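Local coordinates for protein alpha-rhamnosidase (Dictyoglomus thermophilum, PDB 6I60) that probably hydrolyses terminal non-reducing alpha-L-rhamnose residues in alpha-L-rhamnosides, as a multidomain glycoside hydrolase, at residues R535-D546 and Y555-Y565. Numbering follows the deposited sequence.
Sequences RDAQKENGSLSD and YPGDPAWSTAY. With AE3 (2-(2-ethoxyethoxy)ethanol), chain H.
In the helical six-hairpin glycosidase domain, the loop after helix 524-535 packs on the turn that leads into helix 559-562, with Y555 held between K539 and S545. CD of K539 lies over one face of the Y555 ring, 4.2 Å from its centroid. CB of S545 covers the opposite face, 3.8 Å from the centroid. Y555 OH donates to A537 O at 2.8 Å, in the carbonyl plane and on a lone pair, which fixes the ring's far end. Replacing Y555 with an alanine is likely to leave A537 O without this donor and open a gap between K539 and S545. The K539 chain bends at chi3 (106°) beyond the ring, and NZ donates a hydrogen bond to AE3 O3 at 3.1 Å. Further on, D546 OD1 accepts from D558 N at 3.0 Å through its syn lone pair. D558 is the N-cap of the helix, and its OD1 takes A560 N. One water links L544 N, G557 N and S562 OG. CD1 of L544 reaches CB of Y565 at 3.8 Å. K609 and Y610 hold the other oxygen of D546, and H585 bonds Y565 OH. Helix 586-599 packs against S543, P556 and S562, while helix 507-512 meets L544 and A564.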
ATOM      1  N   ARG A 535     -11.834   3.081   9.962  1.00 50.45           N
ATOM      2  CA  ARG A 535     -12.795   3.951  10.630  1.00 53.10           C
ATOM      3  C   ARG A 535     -14.226   3.581  10.257  1.00 53.85           C
ATOM      4  O   ARG A 535     -15.134   3.667  11.093  1.00 54.87           O
ATOM      5  CB  ARG A 535     -12.501   5.409  10.279  1.00 57.07           C
ATOM      6  CG  ARG A 535     -13.362   6.421  11.014  1.00 55.76           C
ATOM      7  CD  ARG A 535     -13.612   7.647  10.152  1.00 58.93           C
ATOM      8  NE  ARG A 535     -14.183   7.298   8.854  1.00 66.75           N
ATOM      9  CZ  ARG A 535     -13.889   7.918   7.715  1.00 62.93           C
ATOM     10  NH1 ARG A 535     -13.024   8.925   7.713  1.00 59.75           N
ATOM     11  NH2 ARG A 535     -14.459   7.534   6.579  1.00 47.94           N
ATOM     12  N   ASP A 536     -14.445   3.161   9.011  1.00 54.08           N
ATOM     13  CA  ASP A 536     -15.769   2.770   8.548  1.00 50.35           C
ATOM     14  C   ASP A 536     -16.200   1.403   9.062  1.00 51.17           C
ATOM     15  O   ASP A 536     -17.361   1.025   8.871  1.00 62.07           O
ATOM     16  CB  ASP A 536     -15.816   2.775   7.015  1.00 50.32           C
ATOM     17  CG  ASP A 536     -16.075   4.158   6.441  1.00 61.32           C
ATOM     18  OD1 ASP A 536     -16.326   4.261   5.221  1.00 56.51           O
ATOM     19  OD2 ASP A 536     -16.024   5.143   7.208  1.00 67.72           O
ATOM     20  N   ALA A 537     -15.304   0.653   9.700  1.00 45.94           N
ATOM     21  CA  ALA A 537     -15.644  -0.650  10.249  1.00 49.09           C
ATOM     22  C   ALA A 537     -15.521  -0.703  11.764  1.00 52.07           C
ATOM     23  O   ALA A 537     -15.727  -1.773  12.350  1.00 53.83           O
ATOM     24  CB  ALA A 537     -14.763  -1.739   9.622  1.00 46.88           C
ATOM     25  N   GLN A 538     -15.195   0.411  12.411  1.00 50.14           N
ATOM     26  CA  GLN A 538     -15.098   0.439  13.864  1.00 50.00           C
ATOM     27  C   GLN A 538     -16.492   0.372  14.474  1.00 51.19           C
ATOM     28  O   GLN A 538     -17.358   1.194  14.157  1.00 50.00           O
ATOM     29  CB  GLN A 538     -14.370   1.702  14.318  1.00 46.39           C
ATOM     30  CG  GLN A 538     -13.943   1.678  15.775  1.00 43.35           C
ATOM     31  CD  GLN A 538     -13.029   2.830  16.132  1.00 50.00           C
ATOM     32  OE1 GLN A 538     -13.056   3.880  15.490  1.00 57.83           O
ATOM     33  NE2 GLN A 538     -12.210   2.638  17.158  1.00 50.63           N
ATOM     34  N   LYS A 539     -16.710  -0.609  15.347  1.00 58.57           N
ATOM     35  CA  LYS A 539     -17.995  -0.760  16.008  1.00 51.74           C
ATOM     36  C   LYS A 539     -18.182   0.331  17.062  1.00 55.23           C
ATOM     37  O   LYS A 539     -17.267   1.098  17.376  1.00 52.20           O
ATOM     38  CB  LYS A 539     -18.111  -2.147  16.640  1.00 48.71           C
ATOM     39  CG  LYS A 539     -18.473  -3.248  15.654  1.00 47.14           C
ATOM     40  CD  LYS A 539     -18.872  -4.530  16.369  1.00 52.26           C
ATOM     41  CE  LYS A 539     -20.373  -4.759  16.294  1.00 67.79           C
ATOM     42  NZ  LYS A 539     -20.821  -5.840  17.219  1.00 75.81           N
ATOM     43  N   GLU A 540     -19.399   0.393  17.611  1.00 61.77           N
ATOM     44  CA  GLU A 540     -19.720   1.426  18.592  1.00 56.65           C
ATOM     45  C   GLU A 540     -18.908   1.265  19.871  1.00 53.01           C
ATOM     46  O   GLU A 540     -18.537   2.266  20.496  1.00 52.28           O
ATOM     47  CB  GLU A 540     -21.216   1.408  18.907  1.00 66.37           C
ATOM     48  CG  GLU A 540     -22.025   2.429  18.120  1.00 74.22           C
ATOM     49  CD  GLU A 540     -22.531   1.879  16.799  1.00 87.83           C
ATOM     50  OE1 GLU A 540     -23.375   2.545  16.161  1.00 85.59           O
ATOM     51  OE2 GLU A 540     -22.085   0.781  16.399  1.00 90.36           O
ATOM     52  N   ASN A 541     -18.618   0.030  20.272  1.00 52.15           N
ATOM     53  CA  ASN A 541     -17.800  -0.229  21.450  1.00 52.69           C
ATOM     54  C   ASN A 541     -16.308  -0.076  21.182  1.00 52.38           C
ATOM     55  O   ASN A 541     -15.502  -0.391  22.062  1.00 53.15           O
ATOM     56  CB  ASN A 541     -18.083  -1.633  21.991  1.00 47.74           C
ATOM     57  CG  ASN A 541     -17.790  -2.719  20.975  1.00 48.17           C
ATOM     58  OD1 ASN A 541     -17.431  -2.438  19.833  1.00 55.79           O
ATOM     59  ND2 ASN A 541     -17.946  -3.970  21.387  1.00 50.26           N
ATOM     60  N   GLY A 542     -15.927   0.389  19.996  1.00 52.72           N
ATOM     61  CA  GLY A 542     -14.531   0.547  19.649  1.00 53.81           C
ATOM     62  C   GLY A 542     -13.879  -0.668  19.035  1.00 55.63           C
ATOM     63  O   GLY A 542     -12.665  -0.643  18.798  1.00 51.58           O
ATOM     64  N   SER A 543     -14.642  -1.726  18.764  1.00 57.96           N
ATOM     65  CA  SER A 543     -14.078  -2.954  18.225  1.00 57.31           C
ATOM     66  C   SER A 543     -13.685  -2.778  16.760  1.00 54.92           C
ATOM     67  O   SER A 543     -14.187  -1.904  16.049  1.00 52.79           O
ATOM     68  CB  SER A 543     -15.075  -4.105  18.356  1.00 55.54           C
ATOM     69  OG  SER A 543     -14.847  -4.847  19.541  1.00 59.42           O
ATOM     70  N   LEU A 544     -12.771  -3.636  16.313  1.00 55.71           N
ATOM     71  CA  LEU A 544     -12.312  -3.648  14.933  1.00 51.50           C
ATOM     72  C   LEU A 544     -12.298  -5.078  14.418  1.00 49.15           C
ATOM     73  O   LEU A 544     -12.093  -6.027  15.180  1.00 54.33           O
ATOM     74  CB  LEU A 544     -10.915  -3.029  14.796  1.00 45.54           C
ATOM     75  CG  LEU A 544     -10.806  -1.536  15.107  1.00 46.65           C
ATOM     76  CD1 LEU A 544      -9.353  -1.088  15.125  1.00 49.34           C
ATOM     77  CD2 LEU A 544     -11.605  -0.739  14.098  1.00 44.02           C
ATOM     78  N   SER A 545     -12.518  -5.226  13.115  1.00 52.04           N
ATOM     79  CA  SER A 545     -12.517  -6.533  12.478  1.00 53.37           C
ATOM     80  C   SER A 545     -11.097  -6.947  12.108  1.00 52.40           C
ATOM     81  O   SER A 545     -10.232  -6.108  11.844  1.00 45.14           O
ATOM     82  CB  SER A 545     -13.399  -6.530  11.230  1.00 47.73           C
ATOM     83  OG  SER A 545     -13.753  -7.848  10.852  1.00 53.70           O
ATOM     84  N   ASP A 546     -10.867  -8.263  12.092  1.00 52.63           N
ATOM     85  CA  ASP A 546      -9.549  -8.769  11.727  1.00 55.14           C
ATOM     86  C   ASP A 546      -9.253  -8.547  10.248  1.00 60.85           C
ATOM     87  O   ASP A 546      -8.081  -8.472   9.859  1.00 59.59           O
ATOM     88  CB  ASP A 546      -9.431 -10.250  12.081  1.00 53.36           C
ATOM     89  CG  ASP A 546      -9.025 -10.472  13.526  1.00 54.91           C
ATOM     90  OD1 ASP A 546      -8.378  -9.574  14.107  1.00 55.40           O
ATOM     91  OD2 ASP A 546      -9.353 -11.540  14.082  1.00 57.34           O
ATOM     92  N   TYR A 555     -15.350 -10.129  14.463  1.00 55.98           N
ATOM     93  CA  TYR A 555     -15.354  -9.214  15.589  1.00 55.88           C
ATOM     94  C   TYR A 555     -15.430  -9.994  16.895  1.00 55.30           C
ATOM     95  O   TYR A 555     -16.185 -10.967  16.989  1.00 65.37           O
ATOM     96  CB  TYR A 555     -16.545  -8.249  15.519  1.00 62.47           C
ATOM     97  CG  TYR A 555     -16.479  -7.204  14.428  1.00 54.69           C
ATOM     98  CD1 TYR A 555     -17.044  -7.437  13.180  1.00 55.64           C
ATOM     99  CD2 TYR A 555     -15.879  -5.972  14.655  1.00 52.80           C
ATOM    100  CE1 TYR A 555     -17.000  -6.478  12.184  1.00 54.60           C
ATOM    101  CE2 TYR A 555     -15.830  -5.005  13.666  1.00 52.06           C
ATOM    102  CZ  TYR A 555     -16.393  -5.263  12.433  1.00 50.15           C
ATOM    103  OH  TYR A 555     -16.346  -4.305  11.445  1.00 42.73           O
ATOM    104  N   PRO A 556     -14.659  -9.602  17.920  1.00 52.52           N
ATOM    105  CA  PRO A 556     -13.668  -8.524  17.864  1.00 54.03           C
ATOM    106  C   PRO A 556     -12.344  -8.995  17.276  1.00 55.11           C
ATOM    107  O   PRO A 556     -12.208 -10.166  16.925  1.00 60.12           O
ATOM    108  CB  PRO A 556     -13.501  -8.129  19.328  1.00 54.40           C
ATOM    109  CG  PRO A 556     -13.768  -9.386  20.076  1.00 56.67           C
ATOM    110  CD  PRO A 556     -14.780 -10.166  19.277  1.00 55.14           C
ATOM    111  N   GLY A 557     -11.376  -8.092  17.181  1.00 51.22           N
ATOM    112  CA  GLY A 557     -10.109  -8.386  16.546  1.00 59.01           C
ATOM    113  C   GLY A 557      -9.024  -8.767  17.537  1.00 57.52           C
ATOM    114  O   GLY A 557      -9.070  -8.400  18.709  1.00 58.52           O
ATOM    115  N   ASP A 558      -8.048  -9.524  17.046  1.00 51.32           N
ATOM    116  CA  ASP A 558      -6.870  -9.827  17.840  1.00 51.79           C
ATOM    117  C   ASP A 558      -6.088  -8.542  18.103  1.00 48.30           C
ATOM    118  O   ASP A 558      -5.964  -7.699  17.208  1.00 50.79           O
ATOM    119  CB  ASP A 558      -5.988 -10.847  17.114  1.00 54.34           C
ATOM    120  CG  ASP A 558      -4.889 -11.416  17.998  1.00 56.29           C
ATOM    121  OD1 ASP A 558      -3.912 -10.692  18.286  1.00 56.67           O
ATOM    122  OD2 ASP A 558      -4.997 -12.594  18.398  1.00 60.28           O
ATOM    123  N   PRO A 559      -5.571  -8.351  19.319  1.00 47.59           N
ATOM    124  CA  PRO A 559      -4.797  -7.126  19.590  1.00 49.24           C
ATOM    125  C   PRO A 559      -3.600  -6.955  18.670  1.00 52.70           C
ATOM    126  O   PRO A 559      -3.281  -5.825  18.282  1.00 57.60           O
ATOM    127  CB  PRO A 559      -4.381  -7.298  21.056  1.00 54.27           C
ATOM    128  CG  PRO A 559      -5.420  -8.199  21.637  1.00 52.17           C
ATOM    129  CD  PRO A 559      -5.789  -9.151  20.536  1.00 50.27           C
ATOM    130  N   ALA A 560      -2.931  -8.051  18.299  1.00 54.15           N
ATOM    131  CA  ALA A 560      -1.835  -7.964  17.340  1.00 52.66           C
ATOM    132  C   ALA A 560      -2.321  -7.602  15.944  1.00 52.31           C
ATOM    133  O   ALA A 560      -1.516  -7.167  15.113  1.00 52.35           O
ATOM    134  CB  ALA A 560      -1.065  -9.285  17.291  1.00 45.65           C
ATOM    135  N   TRP A 561      -3.612  -7.777  15.671  1.00 54.40           N
ATOM    136  CA  TRP A 561      -4.204  -7.437  14.385  1.00 52.84           C
ATOM    137  C   TRP A 561      -4.827  -6.044  14.405  1.00 54.80           C
ATOM    138  O   TRP A 561      -4.515  -5.206  13.553  1.00 54.60           O
ATOM    139  CB  TRP A 561      -5.256  -8.487  14.005  1.00 49.13           C
ATOM    140  CG  TRP A 561      -4.741  -9.588  13.121  1.00 49.82           C
ATOM    141  CD1 TRP A 561      -5.227  -9.948  11.898  1.00 54.74           C
ATOM    142  CD2 TRP A 561      -3.647 -10.474  13.393  1.00 55.95           C
ATOM    143  NE1 TRP A 561      -4.504 -10.999  11.390  1.00 55.07           N
ATOM    144  CE2 TRP A 561      -3.527 -11.341  12.288  1.00 57.60           C
ATOM    145  CE3 TRP A 561      -2.757 -10.619  14.462  1.00 52.43           C
ATOM    146  CZ2 TRP A 561      -2.554 -12.335  12.221  1.00 54.59           C
ATOM    147  CZ3 TRP A 561      -1.792 -11.606  14.393  1.00 52.18           C
ATOM    148  CH2 TRP A 561      -1.699 -12.451  13.281  1.00 52.79           C
ATOM    149  N   SER A 562      -5.694  -5.777  15.385  1.00 55.45           N
ATOM    150  CA  SER A 562      -6.399  -4.504  15.457  1.00 47.87           C
ATOM    151  C   SER A 562      -5.478  -3.328  15.743  1.00 54.31           C
ATOM    152  O   SER A 562      -5.917  -2.179  15.620  1.00 58.26           O
ATOM    153  CB  SER A 562      -7.490  -4.572  16.526  1.00 45.87           C
ATOM    154  OG  SER A 562      -8.490  -5.509  16.175  1.00 55.21           O
ATOM    155  N   THR A 563      -4.222  -3.578  16.119  1.00 51.50           N
ATOM    156  CA  THR A 563      -3.272  -2.495  16.342  1.00 51.32           C
ATOM    157  C   THR A 563      -2.931  -1.737  15.066  1.00 51.21           C
ATOM    158  O   THR A 563      -2.260  -0.702  15.143  1.00 45.41           O
ATOM    159  CB  THR A 563      -1.987  -3.043  16.963  1.00 45.92           C
ATOM    160  OG1 THR A 563      -1.167  -1.955  17.408  1.00 49.18           O
ATOM    161  CG2 THR A 563      -1.217  -3.866  15.943  1.00 45.80           C
ATOM    162  N   ALA A 564      -3.378  -2.222  13.904  1.00 49.16           N
ATOM    163  CA  ALA A 564      -3.067  -1.565  12.641  1.00 47.56           C
ATOM    164  C   ALA A 564      -3.684  -0.177  12.536  1.00 53.14           C
ATOM    165  O   ALA A 564      -3.216   0.635  11.732  1.00 54.77           O
ATOM    166  CB  ALA A 564      -3.540  -2.429  11.472  1.00 45.92           C
ATOM    167  N   TYR A 565      -4.722   0.114  13.326  1.00 51.24           N
ATOM    168  CA  TYR A 565      -5.347   1.432  13.266  1.00 45.29           C
ATOM    169  C   TYR A 565      -4.396   2.513  13.766  1.00 48.70           C
ATOM    170  O   TYR A 565      -4.133   3.494  13.063  1.00 53.97           O
ATOM    171  CB  TYR A 565      -6.644   1.437  14.074  1.00 45.16           C
ATOM    172  CG  TYR A 565      -7.576   2.581  13.730  1.00 46.56           C
ATOM    173  CD1 TYR A 565      -7.401   3.322  12.570  1.00 47.35           C
ATOM    174  CD2 TYR A 565      -8.632   2.918  14.569  1.00 48.60           C
ATOM    175  CE1 TYR A 565      -8.249   4.364  12.252  1.00 53.86           C
ATOM    176  CE2 TYR A 565      -9.485   3.960  14.260  1.00 48.28           C
ATOM    177  CZ  TYR A 565      -9.289   4.680  13.099  1.00 52.30           C
ATOM    178  OH  TYR A 565     -10.136   5.719  12.784  1.00 49.23           O
TER
HETATM  179  C2  AE3 H1006     -20.844  -6.666  13.033  1.00 70.28           C
HETATM  180  O2  AE3 H1006     -20.736  -7.292  14.296  1.00 68.40           O
HETATM  181  C3  AE3 H1006     -21.517  -8.463  14.412  1.00 67.55           C
HETATM  182  C4  AE3 H1006     -21.622  -8.833  15.878  1.00 80.61           C
HETATM  183  O3  AE3 H1006     -20.328  -8.847  16.444  1.00 75.64           O
HETATM  184  C5  AE3 H1006     -20.304  -9.339  17.769  1.00 77.29           C
HETATM  185  C6  AE3 H1006     -18.865  -9.563  18.192  1.00 77.33           C
HETATM  186  O4  AE3 H1006     -18.844 -10.311  19.401  1.00 76.30           O
HETATM  187  O   HOH W   1     -10.998  -5.339  18.105  1.00 45.45           O
HETATM  188  O   HOH W   2      -8.415  -6.349  13.625  1.00 50.34           O